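Local structure of xylose isomerase domain protein TIM barrel (3TVA) at residues N195-V203 / A242-I250; P9-T17 / L280-C290. The protein binds a magnesium ion in a TIM barrel of the xylose isomerase-like family and is probably an isomerase. One frame throughout, in Å; residues are numbered along the deposited sequence.

How the interactions relate
Interaction 1 lies in the outer helical layer of the TIM barrel; interaction 2 joins a barrel strand, and the loop before it, to that layer. Both are partly buried. Interaction 1 packs two neighbouring helices side by side. Interaction 2 sets the start of the first strand against the last helix, joining the two ends of the chain. The two meet at helix 240-249, where Leu244 and Trp248 pack on Trp11, Leu283, Ile287 and Ala288. Their chemistry differs. Interaction 1 has a leucine-centred apolar core and a salt bridge at its exposed edge. In interaction 2 the charged group sits within the contact and binds a backbone carbonyl. Interaction 1 also comes nearer to the magnesium site, through Tyr243.

Interaction 1: N195-V203 / A242-I250; sequences NPIEALRKV and AYLTTLWEI
On the outside of the TIM barrel, helices 196-203 and 240-249 lie side by side, with Leu200 of the first packed among Tyr243, Thr246, Leu247 and Ile250 of the second. Leu200 CG stands anti to the backbone N (chi1 175°), which carries both methyls across to the other helix. Leu200 CD2 comes 3.8 Å from Thr246 CG2, and Leu200 CD1 comes 4.0 Å from Ile250 CD1. Ile197 CD1 lies 3.8 Å from Tyr243 CB. The axes run nearly parallel, 10° apart, as in neighbouring barrel helices. Tyr243 OH hydrogen-bonds to the backbone O of His211, a residue of the magnesium site. At the solvent side the contact turns polar. Arg201 grips Glu249 end-on, NH1 to OE2 and NH2 to OE1, each 3.0 Å long. The guanidinium and carboxylate planes are 54° apart, and both oxygens are met from out of the carboxylate plane. Thr246 CG2 lies over one guanidinium face. Thr246 OG1 gives a 2.7 Å bond to Ala242 O and accepts one from water 1, which in turn accepts from Arg201 NH2. An alanine in place of this threonine is likely to leave water 1 without its acceptor on helix 240-249 and to open a gap beside Leu200 CD2 and Arg201 CG.

Interaction 2: P9-T17 / L280-C290; sequences PYWPIGVFT and LTGLRKKIANC
Three flat groups meet here: the Trp11 indole, the Arg284 guanidinium and the Tyr10 ring. The indole has Arg284 CG at its edge, while Ala288 CB and Ile287 CG2 approach it obliquely. Ala288 CB is 4.0 Å from Trp11 CE3, and Ile287 CG2 is 3.9 Å from Trp11 CH2. Over one face of the guanidinium sits Ile13 CD1, packed tightly at 3.2 Å from Arg284 NH1. The guanidinium edge faces Trp11 O and water 2. The Tyr10 ring turns its edge to Ala288 O. Trp248 of helix 240-249 meets both Trp11 and Tyr10 edge-to-face, and Trp11 NE1 is bonded to Tyr252 O.

Arg284 runs alongside Trp11, with its CD 3.7 Å from Trp11 CB. A bend at chi3 (67°) then turns the guanidinium toward the backbone of the loop. Arg284 NH1 gives a 3.0 Å bond to Trp11 O, nearly straight at 164°. The carbonyl oxygen lies in the guanidinium plane, but the donor stands 36° above the carbonyl plane. NH1 also bonds water 2, which accepts from Ile13 N as well.

This is the closure of the TIM barrel. Strand 13-18, the first, pairs with strand 256-258, the last, and helix 266-287 packs over them. Ile13 CG1 meets Leu280 CB at 4.2 Å, and both side chains also touch Ile258. Beyond the helix, Cys290 SG lies near Tyr10 O and CB, but this terminus is poorly ordered.

Across these segments the arginine's partners are a neutral carbonyl, a water and an apolar methyl. Across this contact Arg284 probably serves as a directional donor, tying the entry of the first strand to the last helix by one direct bond to Trp11 O and one water bridge to Ile13 N, both from NH1.

Interaction 1: N195-V203 / A242-I250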
ATOM      1  N   ASN A 195      13.491   3.822 -11.703  1.00 26.44           N
ATOM      2  CA  ASN A 195      12.302   3.993 -12.526  1.00 24.59           C
ATOM      3  C   ASN A 195      11.223   2.993 -12.168  1.00 24.03           C
ATOM      4  O   ASN A 195      11.445   1.783 -12.233  1.00 26.30           O
ATOM      5  CB  ASN A 195      12.605   3.896 -14.024  1.00 32.88           C
ATOM      6  CG  ASN A 195      11.384   4.247 -14.878  1.00 39.84           C
ATOM      7  OD1 ASN A 195      10.567   3.378 -15.225  1.00 38.26           O
ATOM      8  ND2 ASN A 195      11.236   5.536 -15.189  1.00 41.50           N
ATOM      9  N   PRO A 196      10.045   3.505 -11.794  1.00 21.93           N
ATOM     10  CA  PRO A 196       8.937   2.690 -11.294  1.00 19.10           C
ATOM     11  C   PRO A 196       8.319   1.746 -12.341  1.00 20.46           C
ATOM     12  O   PRO A 196       7.945   0.638 -11.969  1.00 18.02           O
ATOM     13  CB  PRO A 196       7.919   3.733 -10.824  1.00 20.30           C
ATOM     14  CG  PRO A 196       8.243   4.973 -11.620  1.00 21.76           C
ATOM     15  CD  PRO A 196       9.739   4.948 -11.764  1.00 20.55           C
ATOM     16  N   ILE A 197       8.222   2.147 -13.606  1.00 18.30           N
ATOM     17  CA  ILE A 197       7.654   1.233 -14.604  1.00 17.27           C
ATOM     18  C   ILE A 197       8.594   0.043 -14.861  1.00 20.64           C
ATOM     19  O   ILE A 197       8.136  -1.089 -14.990  1.00 21.61           O
ATOM     20  CB  ILE A 197       7.291   1.924 -15.939  1.00 18.82           C
ATOM     21  CG1 ILE A 197       6.518   3.229 -15.702  1.00 26.68           C
ATOM     22  CG2 ILE A 197       6.467   0.970 -16.826  1.00 19.17           C
ATOM     23  CD1 ILE A 197       5.354   3.094 -14.747  1.00 30.48           C
ATOM     24  N   GLU A 198       9.903   0.291 -14.911  1.00 18.48           N
ATOM     25  CA  GLU A 198      10.874  -0.804 -15.016  1.00 22.68           C
ATOM     26  C   GLU A 198      10.815  -1.748 -13.808  1.00 21.33           C
ATOM     27  O   GLU A 198      10.952  -2.960 -13.952  1.00 18.15           O
ATOM     28  CB  GLU A 198      12.293  -0.267 -15.179  1.00 28.89           C
ATOM     29  CG  GLU A 198      12.511   0.480 -16.488  1.00 38.43           C
ATOM     30  CD  GLU A 198      13.822   1.259 -16.521  1.00 50.41           C
ATOM     31  OE1 GLU A 198      14.739   0.935 -15.730  1.00 54.45           O
ATOM     32  OE2 GLU A 198      13.931   2.201 -17.342  1.00 52.82           O
ATOM     33  N   ALA A 199      10.626  -1.193 -12.617  1.00 19.45           N
ATOM     34  CA  ALA A 199      10.551  -2.020 -11.421  1.00 19.65           C
ATOM     35  C   ALA A 199       9.298  -2.892 -11.462  1.00 19.74           C
ATOM     36  O   ALA A 199       9.348  -4.054 -11.099  1.00 21.32           O
ATOM     37  CB  ALA A 199      10.562  -1.168 -10.149  1.00 12.74           C
ATOM     38  N   LEU A 200       8.182  -2.309 -11.888  1.00 14.50           N
ATOM     39  CA  LEU A 200       6.935  -3.045 -12.049  1.00 16.22           C
ATOM     40  C   LEU A 200       7.099  -4.273 -12.948  1.00 17.54           C
ATOM     41  O   LEU A 200       6.605  -5.348 -12.616  1.00 17.39           O
ATOM     42  CB  LEU A 200       5.858  -2.135 -12.638  1.00 17.51           C
ATOM     43  CG  LEU A 200       4.534  -2.828 -12.969  1.00 17.94           C
ATOM     44  CD1 LEU A 200       3.889  -3.423 -11.702  1.00 16.86           C
ATOM     45  CD2 LEU A 200       3.589  -1.839 -13.660  1.00 15.19           C
ATOM     46  N   ARG A 201       7.768  -4.109 -14.093  1.00 17.98           N
ATOM     47  CA  ARG A 201       8.023  -5.240 -14.979  1.00 14.72           C
ATOM     48  C   ARG A 201       8.816  -6.326 -14.261  1.00 17.34           C
ATOM     49  O   ARG A 201       8.543  -7.506 -14.421  1.00 19.99           O
ATOM     50  CB  ARG A 201       8.797  -4.819 -16.222  1.00 16.57           C
ATOM     51  CG  ARG A 201       8.028  -3.941 -17.205  1.00 20.53           C
ATOM     52  CD  ARG A 201       8.822  -3.806 -18.501  1.00 25.79           C
ATOM     53  NE  ARG A 201       7.967  -3.273 -19.550  1.00 35.23           N
ATOM     54  CZ  ARG A 201       7.174  -4.023 -20.303  1.00 32.35           C
ATOM     55  NH1 ARG A 201       7.160  -5.336 -20.146  1.00 33.43           N
ATOM     56  NH2 ARG A 201       6.406  -3.456 -21.216  1.00 33.63           N
ATOM     57  N   LYS A 202       9.815  -5.926 -13.479  1.00 19.77           N
ATOM     58  CA  LYS A 202      10.672  -6.896 -12.806  1.00 21.67           C
ATOM     59  C   LYS A 202       9.912  -7.697 -11.753  1.00 19.30           C
ATOM     60  O   LYS A 202      10.180  -8.881 -11.564  1.00 21.50           O
ATOM     61  CB  LYS A 202      11.857  -6.194 -12.141  1.00 28.90           C
ATOM     62  CG  LYS A 202      13.009  -5.889 -13.076  1.00 37.49           C
ATOM     63  CD  LYS A 202      14.122  -5.168 -12.326  1.00 44.33           C
ATOM     64  CE  LYS A 202      15.401  -5.086 -13.142  1.00 52.07           C
ATOM     65  NZ  LYS A 202      16.436  -4.250 -12.462  1.00 56.07           N
ATOM     66  N   VAL A 203       9.005  -7.037 -11.034  1.00 14.37           N
ATOM     67  CA  VAL A 203       8.307  -7.682  -9.913  1.00 16.93           C
ATOM     68  C   VAL A 203       6.930  -8.251 -10.248  1.00 15.92           C
ATOM     69  O   VAL A 203       6.195  -8.661  -9.346  1.00 15.19           O
ATOM     70  CB  VAL A 203       8.264  -6.803  -8.639  1.00 17.05           C
ATOM     71  CG1 VAL A 203       9.685  -6.392  -8.245  1.00 16.97           C
ATOM     72  CG2 VAL A 203       7.349  -5.580  -8.828  1.00 11.01           C
ATOM     73  N   ALA A 242       1.560   5.143 -19.104  1.00 20.60           N
ATOM     74  CA  ALA A 242       2.628   4.140 -19.127  1.00 22.14           C
ATOM     75  C   ALA A 242       2.449   3.063 -18.043  1.00 23.73           C
ATOM     76  O   ALA A 242       2.655   1.871 -18.284  1.00 21.35           O
ATOM     77  CB  ALA A 242       3.993   4.816 -18.997  1.00 21.89           C
ATOM     78  N   TYR A 243       2.051   3.499 -16.851  1.00 20.04           N
ATOM     79  CA  TYR A 243       1.832   2.613 -15.712  1.00 18.85           C
ATOM     80  C   TYR A 243       0.661   1.654 -15.964  1.00 19.77           C
ATOM     81  O   TYR A 243       0.801   0.441 -15.811  1.00 19.03           O
ATOM     82  CB  TYR A 243       1.557   3.484 -14.476  1.00 18.43           C
ATOM     83  CG  TYR A 243       1.267   2.781 -13.161  1.00 20.96           C
ATOM     84  CD1 TYR A 243       2.022   1.700 -12.732  1.00 18.74           C
ATOM     85  CD2 TYR A 243       0.259   3.250 -12.318  1.00 23.25           C
ATOM     86  CE1 TYR A 243       1.759   1.078 -11.508  1.00 22.26           C
ATOM     87  CE2 TYR A 243      -0.012   2.640 -11.097  1.00 22.48           C
ATOM     88  CZ  TYR A 243       0.747   1.557 -10.694  1.00 23.92           C
ATOM     89  OH  TYR A 243       0.497   0.959  -9.465  1.00 22.98           O
ATOM     90  N   LEU A 244      -0.492   2.206 -16.344  1.00 17.46           N
ATOM     91  CA  LEU A 244      -1.672   1.396 -16.612  1.00 16.40           C
ATOM     92  C   LEU A 244      -1.517   0.447 -17.815  1.00 20.58           C
ATOM     93  O   LEU A 244      -2.000  -0.680 -17.769  1.00 19.39           O
ATOM     94  CB  LEU A 244      -2.914   2.265 -16.774  1.00 18.46           C
ATOM     95  CG  LEU A 244      -3.758   2.465 -15.507  1.00 25.98           C
ATOM     96  CD1 LEU A 244      -2.919   3.034 -14.407  1.00 22.16           C
ATOM     97  CD2 LEU A 244      -4.984   3.363 -15.774  1.00 24.97           C
ATOM     98  N   THR A 245      -0.847   0.907 -18.867  0.61 20.05           N
ATOM     99  CA  THR A 245      -0.669   0.073 -20.044  0.61 19.24           C
ATOM    100  C   THR A 245       0.263  -1.094 -19.707  0.61 19.85           C
ATOM    101  O   THR A 245       0.066  -2.208 -20.180  0.61 20.20           O
ATOM    102  CB  THR A 245      -0.152   0.891 -21.255  0.61 17.81           C
ATOM    103  OG1 THR A 245      -0.900   2.117 -21.366  0.61 19.97           O
ATOM    104  CG2 THR A 245      -0.307   0.108 -22.529  0.61 16.68           C
ATOM    105  N   THR A 246       1.259  -0.843 -18.861  1.00 14.69           N
ATOM    106  CA  THR A 246       2.145  -1.905 -18.385  1.00 17.76           C
ATOM    107  C   THR A 246       1.414  -2.882 -17.442  1.00 18.57           C
ATOM    108  O   THR A 246       1.598  -4.097 -17.534  1.00 18.82           O
ATOM    109  CB  THR A 246       3.403  -1.344 -17.692  1.00 18.60           C
ATOM    110  OG1 THR A 246       4.081  -0.459 -18.588  1.00 20.37           O
ATOM    111  CG2 THR A 246       4.341  -2.466 -17.297  1.00 15.89           C
ATOM    112  N   LEU A 247       0.577  -2.356 -16.549  1.00 16.49           N
ATOM    113  CA  LEU A 247      -0.236  -3.217 -15.676  1.00 15.82           C
ATOM    114  C   LEU A 247      -1.117  -4.135 -16.502  1.00 18.30           C
ATOM    115  O   LEU A 247      -1.286  -5.313 -16.185  1.00 18.78           O
ATOM    116  CB  LEU A 247      -1.142  -2.376 -14.763  1.00 16.90           C
ATOM    117  CG  LEU A 247      -0.521  -1.808 -13.481  1.00 21.20           C
ATOM    118  CD1 LEU A 247      -1.490  -0.843 -12.772  1.00 18.23           C
ATOM    119  CD2 LEU A 247      -0.089  -2.940 -12.543  1.00 13.55           C
ATOM    120  N   TRP A 248      -1.699  -3.585 -17.560  1.00 16.38           N
ATOM    121  CA  TRP A 248      -2.571  -4.382 -18.403  1.00 18.68           C
ATOM    122  C   TRP A 248      -1.779  -5.520 -19.050  1.00 20.50           C
ATOM    123  O   TRP A 248      -2.219  -6.664 -19.042  1.00 22.01           O
ATOM    124  CB  TRP A 248      -3.220  -3.510 -19.472  1.00 18.33           C
ATOM    125  CG  TRP A 248      -4.210  -4.244 -20.312  1.00 19.16           C
ATOM    126  CD1 TRP A 248      -4.049  -4.654 -21.617  1.00 22.16           C
ATOM    127  CD2 TRP A 248      -5.520  -4.658 -19.916  1.00 20.49           C
ATOM    128  NE1 TRP A 248      -5.189  -5.298 -22.049  1.00 23.94           N
ATOM    129  CE2 TRP A 248      -6.104  -5.317 -21.022  1.00 28.02           C
ATOM    130  CE3 TRP A 248      -6.262  -4.530 -18.731  1.00 23.01           C
ATOM    131  CZ2 TRP A 248      -7.398  -5.846 -20.979  1.00 27.85           C
ATOM    132  CZ3 TRP A 248      -7.541  -5.058 -18.691  1.00 27.67           C
ATOM    133  CH2 TRP A 248      -8.097  -5.707 -19.810  1.00 25.08           C
ATOM    134  N   GLU A 249      -0.602  -5.202 -19.584  1.00 20.40           N
ATOM    135  CA  GLU A 249       0.244  -6.204 -20.234  1.00 19.98           C
ATOM    136  C   GLU A 249       0.642  -7.371 -19.316  1.00 21.90           C
ATOM    137  O   GLU A 249       0.687  -8.526 -19.748  1.00 18.28           O
ATOM    138  CB  GLU A 249       1.508  -5.563 -20.810  1.00 22.34           C
ATOM    139  CG  GLU A 249       2.506  -6.608 -21.288  1.00 34.57           C
ATOM    140  CD  GLU A 249       3.866  -6.045 -21.635  1.00 46.63           C
ATOM    141  OE1 GLU A 249       3.941  -4.872 -22.078  1.00 47.15           O
ATOM    142  OE2 GLU A 249       4.874  -6.782 -21.482  1.00 52.50           O
ATOM    143  N   ILE A 250       0.909  -7.094 -18.042  1.00 20.33           N
ATOM    144  CA  ILE A 250       1.346  -8.171 -17.153  1.00 19.82           C
ATOM    145  C   ILE A 250       0.198  -8.978 -16.561  1.00 22.46           C
ATOM    146  O   ILE A 250       0.422  -9.894 -15.777  1.00 31.17           O
ATOM    147  CB  ILE A 250       2.241  -7.677 -16.037  1.00 25.10           C
ATOM    148  CG1 ILE A 250       1.445  -6.746 -15.110  1.00 31.12           C
ATOM    149  CG2 ILE A 250       3.465  -6.992 -16.639  1.00 22.93           C
ATOM    150  CD1 ILE A 250       2.214  -6.295 -13.892  1.00 32.40           C
TER
HETATM  151  O   HOH W   1       6.349  -0.779 -20.181  1.00 19.93           O

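Interaction 2: P9-T17 / L280-C290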
ATOM      1  N   PRO A   9     -15.724  -7.384 -13.452  1.00 54.93           N
ATOM      2  CA  PRO A   9     -15.282  -6.177 -14.165  1.00 52.42           C
ATOM      3  C   PRO A   9     -13.840  -5.830 -13.829  1.00 42.04           C
ATOM      4  O   PRO A   9     -13.443  -5.887 -12.667  1.00 39.16           O
ATOM      5  CB  PRO A   9     -16.227  -5.085 -13.649  1.00 57.81           C
ATOM      6  CG  PRO A   9     -16.767  -5.607 -12.361  1.00 59.67           C
ATOM      7  CD  PRO A   9     -16.815  -7.101 -12.503  1.00 58.75           C
ATOM      8  N   TYR A  10     -13.068  -5.480 -14.850  1.00 35.41           N
ATOM      9  CA  TYR A  10     -11.651  -5.203 -14.680  1.00 29.33           C
ATOM     10  C   TYR A  10     -11.471  -3.868 -14.021  1.00 23.06           C
ATOM     11  O   TYR A  10     -12.269  -2.948 -14.243  1.00 25.13           O
ATOM     12  CB  TYR A  10     -10.961  -5.118 -16.036  1.00 28.42           C
ATOM     13  CG  TYR A  10     -11.199  -6.297 -16.932  1.00 32.22           C
ATOM     14  CD1 TYR A  10     -11.381  -6.125 -18.301  1.00 30.32           C
ATOM     15  CD2 TYR A  10     -11.224  -7.591 -16.413  1.00 31.90           C
ATOM     16  CE1 TYR A  10     -11.591  -7.217 -19.136  1.00 36.06           C
ATOM     17  CE2 TYR A  10     -11.433  -8.683 -17.230  1.00 34.09           C
ATOM     18  CZ  TYR A  10     -11.614  -8.494 -18.592  1.00 35.84           C
ATOM     19  OH  TYR A  10     -11.822  -9.589 -19.401  1.00 33.63           O
ATOM     20  N   TRP A  11     -10.393  -3.748 -13.256  1.00 21.70           N
ATOM     21  CA  TRP A  11      -9.946  -2.454 -12.754  1.00 21.32           C
ATOM     22  C   TRP A  11     -11.040  -1.627 -12.067  1.00 21.73           C
ATOM     23  O   TRP A  11     -11.193  -0.453 -12.380  1.00 21.48           O
ATOM     24  CB  TRP A  11      -9.333  -1.644 -13.909  1.00 19.74           C
ATOM     25  CG  TRP A  11      -7.974  -2.129 -14.340  1.00 22.10           C
ATOM     26  CD1 TRP A  11      -7.272  -3.185 -13.818  1.00 21.41           C
ATOM     27  CD2 TRP A  11      -7.146  -1.566 -15.364  1.00 19.43           C
ATOM     28  NE1 TRP A  11      -6.064  -3.316 -14.462  1.00 21.01           N
ATOM     29  CE2 TRP A  11      -5.956  -2.328 -15.407  1.00 18.78           C
ATOM     30  CE3 TRP A  11      -7.289  -0.484 -16.242  1.00 18.98           C
ATOM     31  CZ2 TRP A  11      -4.922  -2.049 -16.297  1.00 16.26           C
ATOM     32  CZ3 TRP A  11      -6.265  -0.213 -17.135  1.00 16.72           C
ATOM     33  CH2 TRP A  11      -5.096  -0.997 -17.159  1.00 19.56           C
ATOM     34  N   PRO A  12     -11.793  -2.227 -11.120  1.00 21.38           N
ATOM     35  CA  PRO A  12     -12.710  -1.342 -10.386  1.00 24.86           C
ATOM     36  C   PRO A  12     -11.874  -0.288  -9.673  1.00 23.86           C
ATOM     37  O   PRO A  12     -10.768  -0.587  -9.237  1.00 22.37           O
ATOM     38  CB  PRO A  12     -13.372  -2.276  -9.364  1.00 21.71           C
ATOM     39  CG  PRO A  12     -12.360  -3.380  -9.145  1.00 21.59           C
ATOM     40  CD  PRO A  12     -11.702  -3.568 -10.510  1.00 19.40           C
ATOM     41  N   ILE A  13     -12.346   0.946  -9.640  1.00 23.09           N
ATOM     42  CA  ILE A  13     -11.586   2.006  -8.991  1.00 28.87           C
ATOM     43  C   ILE A  13     -11.821   2.002  -7.476  1.00 34.99           C
ATOM     44  O   ILE A  13     -12.884   1.601  -6.999  1.00 39.48           O
ATOM     45  CB  ILE A  13     -11.816   3.372  -9.679  1.00 38.73           C
ATOM     46  CG1 ILE A  13     -10.977   3.421 -10.961  1.00 39.12           C
ATOM     47  CG2 ILE A  13     -11.401   4.531  -8.784  1.00 40.35           C
ATOM     48  CD1 ILE A  13     -11.762   3.585 -12.202  1.00 42.74           C
ATOM     49  N   GLY A  14     -10.821   2.428  -6.716  1.00 29.85           N
ATOM     50  CA  GLY A  14     -10.952   2.440  -5.279  1.00 26.39           C
ATOM     51  C   GLY A  14     -10.231   3.641  -4.734  1.00 25.13           C
ATOM     52  O   GLY A  14      -9.546   4.358  -5.471  1.00 22.16           O
ATOM     53  N   VAL A  15     -10.452   3.913  -3.455  1.00 23.10           N
ATOM     54  CA  VAL A  15      -9.690   4.944  -2.775  1.00 19.37           C
ATOM     55  C   VAL A  15      -9.163   4.374  -1.471  1.00 22.05           C
ATOM     56  O   VAL A  15      -9.727   3.429  -0.907  1.00 19.12           O
ATOM     57  CB  VAL A  15     -10.513   6.234  -2.509  1.00 23.28           C
ATOM     58  CG1 VAL A  15     -11.051   6.817  -3.828  1.00 21.53           C
ATOM     59  CG2 VAL A  15     -11.646   5.955  -1.531  1.00 20.57           C
ATOM     60  N   PHE A  16      -8.056   4.936  -1.008  1.00 22.50           N
ATOM     61  CA  PHE A  16      -7.442   4.482   0.217  1.00 24.04           C
ATOM     62  C   PHE A  16      -8.109   5.272   1.341  1.00 24.65           C
ATOM     63  O   PHE A  16      -8.105   6.494   1.325  1.00 28.58           O
ATOM     64  CB  PHE A  16      -5.920   4.693   0.160  1.00 20.31           C
ATOM     65  CG  PHE A  16      -5.194   4.125   1.334  1.00 28.46           C
ATOM     66  CD1 PHE A  16      -4.586   2.881   1.252  1.00 31.31           C
ATOM     67  CD2 PHE A  16      -5.126   4.827   2.528  1.00 33.49           C
ATOM     68  CE1 PHE A  16      -3.917   2.341   2.344  1.00 30.49           C
ATOM     69  CE2 PHE A  16      -4.453   4.294   3.628  1.00 37.86           C
ATOM     70  CZ  PHE A  16      -3.844   3.050   3.525  1.00 32.87           C
ATOM     71  N   THR A  17      -8.684   4.568   2.308  0.64 25.47           N
ATOM     72  CA  THR A  17      -9.471   5.204   3.355  0.64 28.31           C
ATOM     73  C   THR A  17      -8.917   4.924   4.742  0.64 30.13           C
ATOM     74  O   THR A  17      -8.057   4.059   4.919  0.64 26.28           O
ATOM     75  CB  THR A  17     -10.935   4.725   3.334  0.64 33.33           C
ATOM     76  OG1 THR A  17     -10.983   3.310   3.564  0.64 30.80           O
ATOM     77  CG2 THR A  17     -11.581   5.049   1.996  0.64 35.14           C
ATOM     78  N   LEU A 280      -8.493   8.036 -14.389  1.00 23.15           N
ATOM     79  CA  LEU A 280      -8.388   6.575 -14.434  1.00 22.57           C
ATOM     80  C   LEU A 280      -9.557   5.952 -15.183  1.00 26.72           C
ATOM     81  O   LEU A 280      -9.409   4.911 -15.834  1.00 26.20           O
ATOM     82  CB  LEU A 280      -8.295   5.982 -13.025  1.00 24.13           C
ATOM     83  CG  LEU A 280      -7.017   6.311 -12.247  1.00 26.20           C
ATOM     84  CD1 LEU A 280      -7.108   5.791 -10.825  1.00 27.33           C
ATOM     85  CD2 LEU A 280      -5.792   5.723 -12.946  1.00 19.51           C
ATOM     86  N   THR A 281     -10.722   6.587 -15.087  1.00 23.49           N
ATOM     87  CA  THR A 281     -11.916   6.082 -15.754  1.00 26.84           C
ATOM     88  C   THR A 281     -11.736   6.162 -17.275  1.00 29.33           C
ATOM     89  O   THR A 281     -12.098   5.232 -17.995  1.00 29.90           O
ATOM     90  CB  THR A 281     -13.172   6.848 -15.293  1.00 32.54           C
ATOM     91  OG1 THR A 281     -13.383   6.600 -13.894  1.00 36.94           O
ATOM     92  CG2 THR A 281     -14.411   6.420 -16.068  1.00 35.12           C
ATOM     93  N   GLY A 282     -11.162   7.266 -17.749  1.00 27.13           N
ATOM     94  CA  GLY A 282     -10.850   7.423 -19.164  1.00 26.56           C
ATOM     95  C   GLY A 282      -9.782   6.438 -19.622  1.00 26.13           C
ATOM     96  O   GLY A 282      -9.894   5.841 -20.689  1.00 25.19           O
ATOM     97  N   LEU A 283      -8.737   6.250 -18.818  1.00 22.13           N
ATOM     98  CA  LEU A 283      -7.679   5.322 -19.217  1.00 23.32           C
ATOM     99  C   LEU A 283      -8.173   3.873 -19.195  1.00 26.42           C
ATOM    100  O   LEU A 283      -7.816   3.076 -20.064  1.00 25.77           O
ATOM    101  CB  LEU A 283      -6.425   5.489 -18.346  1.00 22.35           C
ATOM    102  CG  LEU A 283      -5.641   6.799 -18.529  1.00 25.08           C
ATOM    103  CD1 LEU A 283      -4.574   6.925 -17.445  1.00 24.53           C
ATOM    104  CD2 LEU A 283      -5.009   6.884 -19.919  1.00 27.57           C
ATOM    105  N   ARG A 284      -9.010   3.537 -18.214  1.00 23.87           N
ATOM    106  CA  ARG A 284      -9.605   2.208 -18.167  1.00 25.84           C
ATOM    107  C   ARG A 284     -10.432   1.937 -19.412  1.00 26.61           C
ATOM    108  O   ARG A 284     -10.356   0.858 -19.984  1.00 24.09           O
ATOM    109  CB  ARG A 284     -10.489   2.030 -16.928  1.00 26.60           C
ATOM    110  CG  ARG A 284     -11.082   0.623 -16.789  1.00 24.38           C
ATOM    111  CD  ARG A 284     -11.884   0.500 -15.492  1.00 25.47           C
ATOM    112  NE  ARG A 284     -13.083   1.337 -15.544  1.00 26.43           N
ATOM    113  CZ  ARG A 284     -13.858   1.619 -14.499  1.00 29.80           C
ATOM    114  NH1 ARG A 284     -13.561   1.134 -13.294  1.00 25.34           N
ATOM    115  NH2 ARG A 284     -14.938   2.390 -14.658  1.00 27.84           N
ATOM    116  N   LYS A 285     -11.228   2.921 -19.826  1.00 25.44           N
ATOM    117  CA  LYS A 285     -12.076   2.764 -21.001  1.00 26.52           C
ATOM    118  C   LYS A 285     -11.239   2.554 -22.262  1.00 29.52           C
ATOM    119  O   LYS A 285     -11.592   1.765 -23.139  1.00 33.00           O
ATOM    120  CB  LYS A 285     -12.979   3.986 -21.176  1.00 27.39           C
ATOM    121  CG  LYS A 285     -13.897   3.918 -22.387  1.00 35.54           C
ATOM    122  CD  LYS A 285     -14.765   5.169 -22.458  1.00 42.67           C
ATOM    123  CE  LYS A 285     -15.418   5.336 -23.827  0.69 48.24           C
ATOM    124  NZ  LYS A 285     -16.450   4.298 -24.089  0.69 51.35           N
ATOM    125  N   LYS A 286     -10.125   3.269 -22.346  1.00 28.50           N
ATOM    126  CA  LYS A 286      -9.209   3.125 -23.468  1.00 30.86           C
ATOM    127  C   LYS A 286      -8.465   1.785 -23.449  1.00 33.69           C
ATOM    128  O   LYS A 286      -8.424   1.079 -24.454  1.00 32.88           O
ATOM    129  CB  LYS A 286      -8.200   4.276 -23.461  1.00 33.18           C
ATOM    130  CG  LYS A 286      -7.242   4.272 -24.639  1.00 38.06           C
ATOM    131  CD  LYS A 286      -6.141   5.301 -24.445  1.00 39.07           C
ATOM    132  CE  LYS A 286      -5.198   5.325 -25.651  1.00 40.00           C
ATOM    133  NZ  LYS A 286      -4.215   6.445 -25.567  1.00 36.10           N
ATOM    134  N   ILE A 287      -7.835   1.469 -22.318  1.00 30.97           N
ATOM    135  CA  ILE A 287      -6.985   0.281 -22.217  1.00 30.87           C
ATOM    136  C   ILE A 287      -7.709  -1.046 -21.950  1.00 34.61           C
ATOM    137  O   ILE A 287      -7.430  -2.054 -22.598  1.00 31.71           O
ATOM    138  CB  ILE A 287      -5.916   0.483 -21.133  1.00 25.85           C
ATOM    139  CG1 ILE A 287      -5.101   1.742 -21.430  1.00 23.07           C
ATOM    140  CG2 ILE A 287      -5.001  -0.731 -21.018  1.00 23.67           C
ATOM    141  CD1 ILE A 287      -4.256   2.197 -20.231  1.00 20.43           C
ATOM    142  N   ALA A 288      -8.642  -1.039 -21.001  1.00 36.27           N
ATOM    143  CA  ALA A 288      -9.319  -2.268 -20.595  1.00 39.61           C
ATOM    144  C   ALA A 288     -10.663  -2.447 -21.289  1.00 48.36           C
ATOM    145  O   ALA A 288     -11.314  -3.480 -21.126  1.00 45.17           O
ATOM    146  CB  ALA A 288      -9.490  -2.300 -19.078  1.00 35.62           C
ATOM    147  N   ASN A 289     -11.048  -1.441 -22.079  1.00 61.04           N
ATOM    148  CA  ASN A 289     -12.345  -1.378 -22.767  1.00 68.47           C
ATOM    149  C   ASN A 289     -13.575  -1.376 -21.847  1.00 70.32           C
ATOM    150  O   ASN A 289     -14.670  -1.780 -22.249  1.00 71.44           O
ATOM    151  CB  ASN A 289     -12.454  -2.453 -23.856  1.00 73.98           C
ATOM    152  CG  ASN A 289     -11.658  -2.102 -25.097  1.00 81.05           C
ATOM    153  OD1 ASN A 289     -10.428  -2.198 -25.113  1.00 80.22           O
ATOM    154  ND2 ASN A 289     -12.359  -1.690 -26.151  1.00 86.49           N
ATOM    155  N   CYS A 290     -13.385  -0.901 -20.619  1.00 69.34           N
ATOM    156  CA  CYS A 290     -14.486  -0.711 -19.679  1.00 71.34           C
ATOM    157  C   CYS A 290     -14.220   0.497 -18.783  1.00 69.19           C
ATOM    158  O   CYS A 290     -15.141   1.070 -18.204  1.00 70.00           O
ATOM    159  CB  CYS A 290     -14.702  -1.963 -18.822  1.00 71.76           C
ATOM    160  SG  CYS A 290     -13.366  -2.312 -17.642  1.00 64.57           S
TER
HETATM  161  O   HOH W   2     -15.289   1.448 -10.860  1.00 23.87           O